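Local coordinates for methylmalonate-semialdehyde dehydrogenase (PDB 4ZZ7), which probably catalyses the NAD-dependent, coenzyme A-acylating oxidation of methylmalonate semialdehyde, as a tetrameric member of the aldehyde dehydrogenase family, at residues A[5-10]-A[180-185]; A[245-250]-A[472-477]; A[288-293]-A[394-399]. All coordinates share one frame; numbering follows the deposited sequence.

Interaction 1. Residues A[5-10]-A[180-185]; sequences TTIGHL and DPSSTL
Ile7 meets both Pro181 and Ser182 with the end of its longer branch. Its CG1 lies beside the backbone N (chi1 -60°). The shorter branch, CG2, is anti to that N and beside the carbonyl carbon, where it meets Leu185. CD1 of Ile7 packs on the proline ring 3.8 Å from Pro181 CG, and the two side chains cross at about a right angle. The same methyl also lies beside Ser182 OG, whose polar partners are Glu92 of helix 82-92 and Lys35 of strand 32-38. On the CG2 branch, Ile7 CG2 is 4.2 Å from Leu185 CD2.

Gly8 adds only backbone. Its carbonyl oxygen passes near Leu185 and accepts a hydrogen bond from Asn205 ND2. The CB of His9 points away from the helix, and its ring is held by Asn205 and, weakly, by Asp38.

Leu10 comes back toward the helix. Its CB touches the other leucine methyl, with Leu10 CB 4.0 Å from Leu185 CD1. Leu185 therefore divides its two methyls: CD2 serves Ile7 and CD1 serves Leu10. Further along helix 182-193, Leu10 also rests on Ala188 and Gln192.

No hydrogen bond joins the two segments, and the contact is apolar and buried. It lays the N-terminal strand 6-10, paired with strand 32-38, against the first turn of a helix that follows strand 171-175 of the parallel Rossmann-like sheet in the NAD-binding domain of aldehyde dehydrogenases.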
loop_
_atom_site.group_PDB
_atom_site.type_symbol
_atom_site.label_atom_id
_atom_site.label_comp_id
_atom_site.label_asym_id
_atom_site.label_seq_id
_atom_site.Cartn_x
_atom_site.Cartn_y
_atom_site.Cartn_z
ATOM N N THR A 5 -21.582 40.334 -22.839
ATOM C CA THR A 5 -20.883 40.246 -21.540
ATOM C C THR A 5 -19.389 39.902 -21.702
ATOM O O THR A 5 -18.994 39.264 -22.690
ATOM C CB THR A 5 -21.549 39.195 -20.602
ATOM O OG1 THR A 5 -21.429 37.885 -21.174
ATOM C CG2 THR A 5 -23.051 39.521 -20.333
ATOM N N THR A 6 -18.565 40.326 -20.739
ATOM C CA THR A 6 -17.119 40.013 -20.756
ATOM C C THR A 6 -16.720 39.055 -19.622
ATOM O O THR A 6 -16.938 39.334 -18.450
ATOM C CB THR A 6 -16.257 41.288 -20.723
ATOM O OG1 THR A 6 -16.667 42.147 -21.786
ATOM C CG2 THR A 6 -14.776 40.982 -20.934
ATOM N N ILE A 7 -16.122 37.927 -19.998
ATOM C CA ILE A 7 -15.724 36.870 -19.055
ATOM C C ILE A 7 -14.381 37.182 -18.390
ATOM O O ILE A 7 -13.358 37.438 -19.060
ATOM C CB ILE A 7 -15.604 35.505 -19.758
ATOM C CG1 ILE A 7 -16.945 35.114 -20.383
ATOM C CG2 ILE A 7 -15.138 34.437 -18.769
ATOM C CD1 ILE A 7 -16.828 34.031 -21.427
ATOM N N GLY A 8 -14.371 37.120 -17.075
ATOM C CA GLY A 8 -13.215 37.581 -16.337
ATOM C C GLY A 8 -12.347 36.469 -15.792
ATOM O O GLY A 8 -12.177 35.428 -16.409
ATOM N N HIS A 9 -11.818 36.731 -14.604
ATOM C CA HIS A 9 -10.869 35.881 -13.935
ATOM C C HIS A 9 -11.243 35.802 -12.475
ATOM O O HIS A 9 -11.757 36.749 -11.912
ATOM C CB HIS A 9 -9.470 36.474 -14.010
ATOM C CG HIS A 9 -9.090 36.983 -15.358
ATOM N ND1 HIS A 9 -9.052 36.176 -16.468
ATOM C CD2 HIS A 9 -8.707 38.214 -15.774
ATOM C CE1 HIS A 9 -8.673 36.883 -17.517
ATOM N NE2 HIS A 9 -8.457 38.126 -17.123
ATOM N N LEU A 10 -10.955 34.668 -11.860
ATOM C CA LEU A 10 -11.180 34.461 -10.446
ATOM C C LEU A 10 -9.836 34.579 -9.756
ATOM O O LEU A 10 -8.985 33.697 -9.888
ATOM C CB LEU A 10 -11.781 33.074 -10.233
ATOM C CG LEU A 10 -12.048 32.617 -8.802
ATOM C CD1 LEU A 10 -12.941 33.597 -8.065
ATOM C CD2 LEU A 10 -12.687 31.234 -8.841
ATOM N N ASP A 180 -13.860 27.778 -24.656
ATOM C CA ASP A 180 -15.028 27.498 -23.810
ATOM C C ASP A 180 -14.733 27.656 -22.311
ATOM O O ASP A 180 -14.636 26.671 -21.572
ATOM C CB ASP A 180 -15.612 26.109 -24.100
ATOM C CG ASP A 180 -14.581 24.973 -24.035
ATOM O OD1 ASP A 180 -13.415 25.199 -23.619
ATOM O OD2 ASP A 180 -14.980 23.837 -24.409
ATOM N N PRO A 181 -14.610 28.907 -21.852
ATOM C CA PRO A 181 -14.191 29.214 -20.492
ATOM C C PRO A 181 -15.279 29.388 -19.444
ATOM O O PRO A 181 -14.966 29.437 -18.257
ATOM C CB PRO A 181 -13.463 30.542 -20.671
ATOM C CG PRO A 181 -14.243 31.206 -21.745
ATOM C CD PRO A 181 -14.622 30.114 -22.696
ATOM N N SER A 182 -16.529 29.514 -19.850
ATOM C CA SER A 182 -17.597 29.823 -18.889
ATOM C C SER A 182 -17.900 28.664 -17.924
ATOM O O SER A 182 -18.015 28.881 -16.727
ATOM C CB SER A 182 -18.875 30.300 -19.609
ATOM O OG SER A 182 -18.675 31.544 -20.278
ATOM N N SER A 183 -18.027 27.444 -18.434
ATOM C CA SER A 183 -18.260 26.297 -17.551
ATOM C C SER A 183 -17.186 26.205 -16.448
ATOM O O SER A 183 -17.482 26.014 -15.266
ATOM C CB SER A 183 -18.295 24.987 -18.360
ATOM O OG SER A 183 -17.325 24.977 -19.402
ATOM N N THR A 184 -15.939 26.368 -16.870
ATOM C CA THR A 184 -14.776 26.200 -16.026
ATOM C C THR A 184 -14.679 27.216 -14.888
ATOM O O THR A 184 -14.178 26.894 -13.811
ATOM C CB THR A 184 -13.524 26.327 -16.892
ATOM O OG1 THR A 184 -13.713 25.599 -18.115
ATOM C CG2 THR A 184 -12.317 25.792 -16.169
ATOM N N LEU A 185 -15.104 28.451 -15.161
ATOM C CA LEU A 185 -15.156 29.511 -14.173
ATOM C C LEU A 185 -16.317 29.240 -13.260
ATOM O O LEU A 185 -16.213 29.369 -12.052
ATOM C CB LEU A 185 -15.358 30.854 -14.858
ATOM C CG LEU A 185 -15.085 32.081 -13.986
ATOM C CD1 LEU A 185 -13.590 32.200 -13.674
ATOM C CD2 LEU A 185 -15.605 33.327 -14.694
#

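Interaction 2. Residues A[245-250]-A[472-477]. With NAD (nicotinamide-adenine-dinucleotide), chain M.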
loop_
_atom_site.group_PDB
_atom_site.type_symbol
_atom_site.label_atom_id
_atom_site.label_comp_id
_atom_site.label_asym_id
_atom_site.label_seq_id
_atom_site.Cartn_x
_atom_site.Cartn_y
_atom_site.Cartn_z
ATOM N N ARG A 245 8.858 20.705 -11.808
ATOM C CA ARG A 245 8.344 19.436 -12.267
ATOM C C ARG A 245 7.129 19.650 -13.154
ATOM O O ARG A 245 6.483 20.705 -13.091
ATOM C CB ARG A 245 7.976 18.571 -11.081
ATOM C CG ARG A 245 6.918 19.169 -10.170
ATOM C CD ARG A 245 6.379 18.152 -9.176
ATOM N NE ARG A 245 7.325 17.809 -8.114
ATOM C CZ ARG A 245 7.118 16.868 -7.192
ATOM N NH1 ARG A 245 5.982 16.160 -7.168
ATOM N NH2 ARG A 245 8.051 16.635 -6.272
ATOM N N CYS A 246 6.811 18.640 -13.959
ATOM C CA CYS A 246 5.773 18.771 -14.970
ATOM C C CYS A 246 5.267 17.407 -15.426
ATOM O O CYS A 246 5.993 16.413 -15.391
ATOM C CB CYS A 246 6.315 19.577 -16.178
ATOM S SG CYS A 246 5.196 19.828 -17.600
ATOM N N GLN A 247 3.996 17.389 -15.831
ATOM C CA GLN A 247 3.365 16.261 -16.532
ATOM C C GLN A 247 2.578 16.891 -17.690
ATOM O O GLN A 247 1.716 17.750 -17.477
ATOM C CB GLN A 247 2.460 15.413 -15.595
ATOM C CG GLN A 247 1.300 16.183 -14.929
ATOM C CD GLN A 247 0.468 15.435 -13.871
ATOM O OE1 GLN A 247 -0.435 16.035 -13.262
ATOM N NE2 GLN A 247 0.733 14.142 -13.661
ATOM N N ALA A 248 2.893 16.498 -18.911
ATOM C CA ALA A 248 2.197 17.010 -20.055
ATOM C C ALA A 248 1.646 15.872 -20.881
ATOM O O ALA A 248 2.385 15.062 -21.432
ATOM C CB ALA A 248 3.128 17.845 -20.888
ATOM N N LEU A 249 0.328 15.833 -20.978
ATOM C CA LEU A 249 -0.373 14.839 -21.769
ATOM C C LEU A 249 -0.750 15.426 -23.125
ATOM O O LEU A 249 -1.098 16.593 -23.221
ATOM C CB LEU A 249 -1.612 14.366 -21.015
ATOM C CG LEU A 249 -1.330 13.406 -19.858
ATOM C CD1 LEU A 249 -0.683 14.122 -18.702
ATOM C CD2 LEU A 249 -2.607 12.742 -19.376
ATOM N N GLY A 250 -0.718 14.574 -24.142
ATOM C CA GLY A 250 -0.688 14.984 -25.542
ATOM C C GLY A 250 -1.751 14.324 -26.399
ATOM O O GLY A 250 -2.803 13.941 -25.911
ATOM N N ARG A 472 1.077 11.819 -5.800
ATOM C CA ARG A 472 2.539 11.880 -5.862
ATOM C C ARG A 472 3.102 13.048 -6.666
ATOM O O ARG A 472 4.224 13.529 -6.385
ATOM C CB ARG A 472 3.100 10.563 -6.388
ATOM C CG ARG A 472 2.829 9.424 -5.434
ATOM C CD ARG A 472 3.537 9.581 -4.089
ATOM N NE ARG A 472 4.931 9.151 -4.212
ATOM C CZ ARG A 472 5.993 9.958 -4.343
ATOM N NH1 ARG A 472 5.886 11.309 -4.354
ATOM N NH2 ARG A 472 7.194 9.410 -4.457
ATOM N N PHE A 473 2.341 13.491 -7.663
ATOM C CA PHE A 473 2.762 14.628 -8.458
ATOM C C PHE A 473 2.527 15.919 -7.726
ATOM O O PHE A 473 3.346 16.829 -7.834
ATOM C CB PHE A 473 2.054 14.690 -9.792
ATOM C CG PHE A 473 2.536 15.820 -10.651
ATOM C CD1 PHE A 473 3.748 15.726 -11.321
ATOM C CD2 PHE A 473 1.804 16.989 -10.759
ATOM C CE1 PHE A 473 4.202 16.763 -12.108
ATOM C CE2 PHE A 473 2.258 18.041 -11.536
ATOM C CZ PHE A 473 3.454 17.926 -12.210
ATOM N N TYR A 474 1.410 15.993 -6.995
ATOM C CA TYR A 474 1.063 17.195 -6.241
ATOM C C TYR A 474 1.671 17.231 -4.845
ATOM O O TYR A 474 1.342 18.113 -4.063
ATOM C CB TYR A 474 -0.462 17.395 -6.189
ATOM C CG TYR A 474 -1.075 17.616 -7.544
ATOM C CD1 TYR A 474 -0.487 18.458 -8.449
ATOM C CD2 TYR A 474 -2.263 17.000 -7.911
ATOM C CE1 TYR A 474 -1.038 18.661 -9.692
ATOM C CE2 TYR A 474 -2.823 17.205 -9.150
ATOM C CZ TYR A 474 -2.192 18.043 -10.036
ATOM O OH TYR A 474 -2.671 18.300 -11.295
ATOM N N THR A 475 2.559 16.301 -4.526
ATOM C CA THR A 475 3.324 16.415 -3.278
ATOM C C THR A 475 4.809 16.169 -3.464
ATOM O O THR A 475 5.240 15.690 -4.526
ATOM C CB THR A 475 2.845 15.409 -2.223
ATOM O OG1 THR A 475 3.124 14.078 -2.681
ATOM C CG2 THR A 475 1.354 15.616 -1.916
ATOM N N LYS A 476 5.576 16.481 -2.416
ATOM C CA LYS A 476 7.009 16.137 -2.378
ATOM C C LYS A 476 7.371 15.278 -1.168
ATOM O O LYS A 476 6.910 15.507 -0.045
ATOM C CB LYS A 476 7.916 17.363 -2.486
ATOM C CG LYS A 476 7.439 18.558 -1.723
ATOM C CD LYS A 476 8.369 19.719 -1.943
ATOM C CE LYS A 476 7.920 20.911 -1.098
ATOM N NZ LYS A 476 8.882 22.052 -1.151
ATOM N N ARG A 477 8.189 14.267 -1.438
ATOM C CA ARG A 477 8.590 13.295 -0.444
ATOM C C ARG A 477 9.621 13.872 0.500
ATOM O O ARG A 477 10.646 14.407 0.091
ATOM C CB ARG A 477 9.168 12.072 -1.110
ATOM C CG ARG A 477 9.655 11.054 -0.116
ATOM C CD ARG A 477 10.448 9.960 -0.793
ATOM N NE ARG A 477 9.567 9.020 -1.472
ATOM C CZ ARG A 477 8.990 7.965 -0.909
ATOM N NH1 ARG A 477 9.189 7.655 0.374
ATOM N NH2 ARG A 477 8.210 7.197 -1.643
HETATM P PA NAD M . -3.838 22.691 -27.200
HETATM O O1A NAD M . -3.976 23.882 -28.145
HETATM O O2A NAD M . -2.743 21.653 -27.378
HETATM O O5B NAD M . -3.635 23.260 -25.694
HETATM C C5B NAD M . -4.717 23.586 -24.809
HETATM C C4B NAD M . -4.292 24.603 -23.751
HETATM O O4B NAD M . -2.967 25.076 -24.009
HETATM C C3B NAD M . -5.176 25.846 -23.704
HETATM O O3B NAD M . -5.420 26.163 -22.331
HETATM C C2B NAD M . -4.391 26.919 -24.455
HETATM O O2B NAD M . -4.477 28.270 -23.992
HETATM C C1B NAD M . -2.948 26.478 -24.298
HETATM N N9A NAD M . -2.122 26.764 -25.510
HETATM C C8A NAD M . -2.515 26.623 -26.810
HETATM N N7A NAD M . -1.510 26.951 -27.648
HETATM C C5A NAD M . -0.443 27.317 -26.894
HETATM C C6A NAD M . 0.946 27.791 -27.163
HETATM N N6A NAD M . 1.376 27.926 -28.436
HETATM N N1A NAD M . 1.748 28.066 -26.099
HETATM C C2A NAD M . 1.308 27.932 -24.811
HETATM N N3A NAD M . 0.071 27.505 -24.483
HETATM C C4A NAD M . -0.839 27.194 -25.467
HETATM O O3 NAD M . -5.273 21.900 -27.128
HETATM P PN NAD M . -6.753 22.368 -27.655
HETATM O O1N NAD M . -7.329 23.479 -26.772
HETATM O O2N NAD M . -6.837 22.502 -29.182
HETATM O O5D NAD M . -7.459 20.980 -27.265
HETATM C C5D NAD M . -7.310 19.829 -28.113
HETATM C C4D NAD M . -6.193 18.846 -27.708
HETATM O O4D NAD M . -6.380 18.195 -26.430
HETATM C C3D NAD M . -6.089 17.700 -28.728
HETATM O O3D NAD M . -4.955 17.878 -29.583
HETATM C C2D NAD M . -6.001 16.393 -27.924
HETATM O O2D NAD M . -4.953 15.539 -28.396
HETATM C C1D NAD M . -5.773 16.893 -26.509
HETATM N N1N NAD M . -6.258 16.019 -25.446
HETATM C C2N NAD M . -5.348 15.246 -24.838
HETATM C C3N NAD M . -5.721 14.394 -23.803
HETATM C C7N NAD M . -4.746 13.476 -23.106
HETATM O O7N NAD M . -4.014 12.673 -23.695
HETATM N N7N NAD M . -4.742 13.536 -21.785
HETATM C C4N NAD M . -7.048 14.384 -23.387
HETATM C C5N NAD M . -7.982 15.196 -24.018
HETATM C C6N NAD M . -7.552 16.020 -25.060
HETATM O O HOH W 1 8.645 13.922 -4.305
HETATM O O HOH W 2 -3.112 15.158 -12.305
#
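Arg245 and Gln247 hold Phe473 between them. The contact joins strand 245-249 of the Rossmann-like NAD-binding sheet to the end of helix 467-473 and the start of strand 475-483, which belongs to the three-stranded antiparallel sheet of the aldehyde dehydrogenase fold.

Stacking and CH-pi contacts enclose the phenyl ring on both faces. Gln247 CG makes a CH-pi contact over one face, 4.0 Å from the Phe473 ring centroid. The rest of the side chain is extended, and its amide stacks on the ring with the planes 13° apart. Arg245 CD makes a CH-pi contact over the opposite face, 4.3 Å from the Phe473 ring centroid. The ring reaches this slot because CG of Phe473 is anti to its backbone N (chi1 -177°). Phe473 CE1 also lies 3.5 Å from Cys246 C, in an oblique approach.

The polar part is led by the guanidinium of Arg245, which reaches the carbonyls of the last helical residues, Arg472 and Phe473, and of Thr475 just beyond. Arg245 NH1 donates to Phe473 O at 2.8 Å. The donor stands above that carbonyl plane, 48° out of it. A bond from Arg245 NH1 to Thr475 O is also 2.8 Å long, but its angle makes it weak. A third, to Arg472 O, is weak too.

Around the contact, Ser224 bonds both Gln247 OE1 and Tyr474 OH. Arg472 and Arg477 form salt bridges with Asp469 of the second subunit, so this region also lies at a subunit interface. At the other end of the strand, Leu249 and Gly250 belong to the NAD pocket.

Water 2 donates to Gln247 OE1 at 3.0 Å and makes a weak bond with Tyr474 OH.

Interaction 3. Residues A[288-293]-A[394-399]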
loop_
_atom_site.group_PDB
_atom_site.type_symbol
_atom_site.label_atom_id
_atom_site.label_comp_id
_atom_site.label_asym_id
_atom_site.label_seq_id
_atom_site.Cartn_x
_atom_site.Cartn_y
_atom_site.Cartn_z
ATOM N N VAL A 288 -9.462 4.495 -35.200
ATOM C CA VAL A 288 -8.982 3.465 -36.111
ATOM C C VAL A 288 -9.458 2.077 -35.674
ATOM O O VAL A 288 -9.194 1.619 -34.570
ATOM C CB VAL A 288 -7.445 3.473 -36.209
ATOM C CG1 VAL A 288 -6.968 2.544 -37.316
ATOM C CG2 VAL A 288 -6.922 4.876 -36.460
ATOM N N ALA A 289 -10.161 1.404 -36.567
ATOM C CA ALA A 289 -10.554 0.028 -36.330
ATOM C C ALA A 289 -9.661 -0.854 -37.209
ATOM O O ALA A 289 -9.649 -0.736 -38.435
ATOM C CB ALA A 289 -12.024 -0.158 -36.673
ATOM N N VAL A 290 -8.862 -1.696 -36.585
ATOM C CA VAL A 290 -7.967 -2.569 -37.339
ATOM C C VAL A 290 -8.613 -3.948 -37.499
ATOM O O VAL A 290 -8.553 -4.775 -36.594
ATOM C CB VAL A 290 -6.592 -2.676 -36.661
ATOM C CG1 VAL A 290 -5.606 -3.434 -37.539
ATOM C CG2 VAL A 290 -6.048 -1.291 -36.370
ATOM N N ALA A 291 -9.224 -4.188 -38.656
ATOM C CA ALA A 291 -9.921 -5.438 -38.908
ATOM C C ALA A 291 -8.925 -6.500 -39.355
ATOM O O ALA A 291 -8.274 -6.352 -40.370
ATOM C CB ALA A 291 -10.990 -5.241 -39.958
ATOM N N VAL A 292 -8.796 -7.563 -38.575
ATOM C CA VAL A 292 -7.864 -8.650 -38.900
ATOM C C VAL A 292 -8.622 -9.700 -39.731
ATOM O O VAL A 292 -9.461 -10.447 -39.220
ATOM C CB VAL A 292 -7.096 -9.220 -37.655
ATOM C CG1 VAL A 292 -7.955 -9.252 -36.415
ATOM C CG2 VAL A 292 -6.515 -10.604 -37.924
ATOM N N GLY A 293 -8.300 -9.732 -41.024
ATOM C CA GLY A 293 -9.028 -10.521 -42.014
ATOM C C GLY A 293 -10.178 -9.721 -42.578
ATOM O O GLY A 293 -10.481 -8.625 -42.085
ATOM N N VAL A 394 -8.607 -0.040 -41.054
ATOM C CA VAL A 394 -7.491 -0.672 -41.708
ATOM C C VAL A 394 -7.757 -2.171 -41.706
ATOM O O VAL A 394 -8.354 -2.710 -40.772
ATOM C CB VAL A 394 -6.163 -0.400 -40.959
ATOM C CG1 VAL A 394 -4.987 -1.145 -41.600
ATOM C CG2 VAL A 394 -5.869 1.094 -40.912
ATOM N N ARG A 395 -7.296 -2.828 -42.767
ATOM C CA ARG A 395 -7.380 -4.271 -42.904
ATOM C C ARG A 395 -5.957 -4.824 -42.814
ATOM O O ARG A 395 -5.022 -4.221 -43.335
ATOM C CB ARG A 395 -8.089 -4.621 -44.219
ATOM C CG ARG A 395 -9.563 -4.192 -44.234
ATOM C CD ARG A 395 -10.087 -3.819 -45.619
ATOM N NE ARG A 395 -11.494 -3.404 -45.590
ATOM C CZ ARG A 395 -12.538 -4.235 -45.531
ATOM N NH1 ARG A 395 -13.780 -3.756 -45.511
ATOM N NH2 ARG A 395 -12.360 -5.539 -45.501
ATOM N N VAL A 396 -5.793 -5.918 -42.080
ATOM C CA VAL A 396 -4.515 -6.627 -41.955
ATOM C C VAL A 396 -4.750 -8.157 -41.920
ATOM O O VAL A 396 -5.865 -8.654 -41.701
ATOM C CB VAL A 396 -3.666 -6.210 -40.705
ATOM C CG1 VAL A 396 -3.262 -4.746 -40.733
ATOM C CG2 VAL A 396 -4.398 -6.508 -39.411
ATOM N N ALA A 397 -3.667 -8.893 -42.123
ATOM C CA ALA A 397 -3.729 -10.337 -42.255
ATOM C C ALA A 397 -3.938 -10.982 -40.892
ATOM O O ALA A 397 -4.850 -11.772 -40.711
ATOM C CB ALA A 397 -2.450 -10.853 -42.903
ATOM N N THR A 398 -3.084 -10.616 -39.941
ATOM C CA THR A 398 -2.998 -11.300 -38.647
ATOM C C THR A 398 -2.963 -10.342 -37.461
ATOM O O THR A 398 -2.721 -9.146 -37.614
ATOM C CB THR A 398 -1.766 -12.238 -38.588
ATOM O OG1 THR A 398 -1.653 -12.792 -37.284
ATOM C CG2 THR A 398 -0.473 -11.517 -38.870
ATOM N N MET A 399 -3.204 -10.894 -36.276
ATOM C CA MET A 399 -3.293 -10.115 -35.040
ATOM C C MET A 399 -1.990 -9.367 -34.753
ATOM O O MET A 399 -1.983 -8.170 -34.387
ATOM C CB MET A 399 -3.629 -11.020 -33.861
ATOM C CG MET A 399 -3.815 -10.262 -32.560
ATOM S SD MET A 399 -4.075 -11.367 -31.169
ATOM C CE MET A 399 -3.817 -10.259 -29.803
#
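Two parallel strands of the catalytic-domain sheet pair here, 286-292 with 390-396. Val290, Ala291 and Val292 stand opposite Val394, Arg395 and Val396. Four backbone hydrogen bonds join them. Val394 N donates to Ala289 O, and Ala291 N donates to Val394 O at 2.7 Å. The ladder continues with Val396 N to Ala291 O at 3.0 Å and ends with Gly293 N to Val396 O at 2.7 Å. CA-H...O contacts lie between these bonds.

Strand 286-292 lies between 254-258 and 390-396, and both of these run parallel to it. This is the parallel core of an alpha/beta domain, with helix 399-408 packed on the valine face and helix 296-308 on the face of Ala289 and Arg395.

On the valine face, Val290 CG1 meets Val396 CG2 at 3.8 Å. CG2 of Val396 sits between its backbone N and carbonyl carbon (chi1 -62°), which directs it at Val290. Val288 CG1 touches Val394 CG2 at 4.0 Å. Val292 turns CG2 to the backbone that leads into helix 399-408, 3.5 Å from Ala397 O. Thr398 is the N-cap of that helix. Met399, in its first turn, packs on Arg490 of the third subunit.

On the other face, Arg395 extends to salt bridges with Asp298 and Asp373.

How the interactions relate
The chain begins with strand 6-10, and interaction 1 closes the first loop when helix 182-193 starts. It ties the N-terminal strands to the NAD-binding domain. Interaction 2, in series with it, opens on strand 245-249 of that domain and closes only at 472-477. It ties the NAD-binding sheet to helix 467-473 and the start of the three-stranded antiparallel sheet. Interaction 3 opens and closes inside this long loop, so it is nested in interaction 2. It joins two strands of the catalytic domain, which the chain enters and leaves before it rejoins the NAD-binding sheet and runs on to strand 475-483. Interactions 1 and 3 lie on opposite sides of the chain's centre, their centres about 45 Å apart.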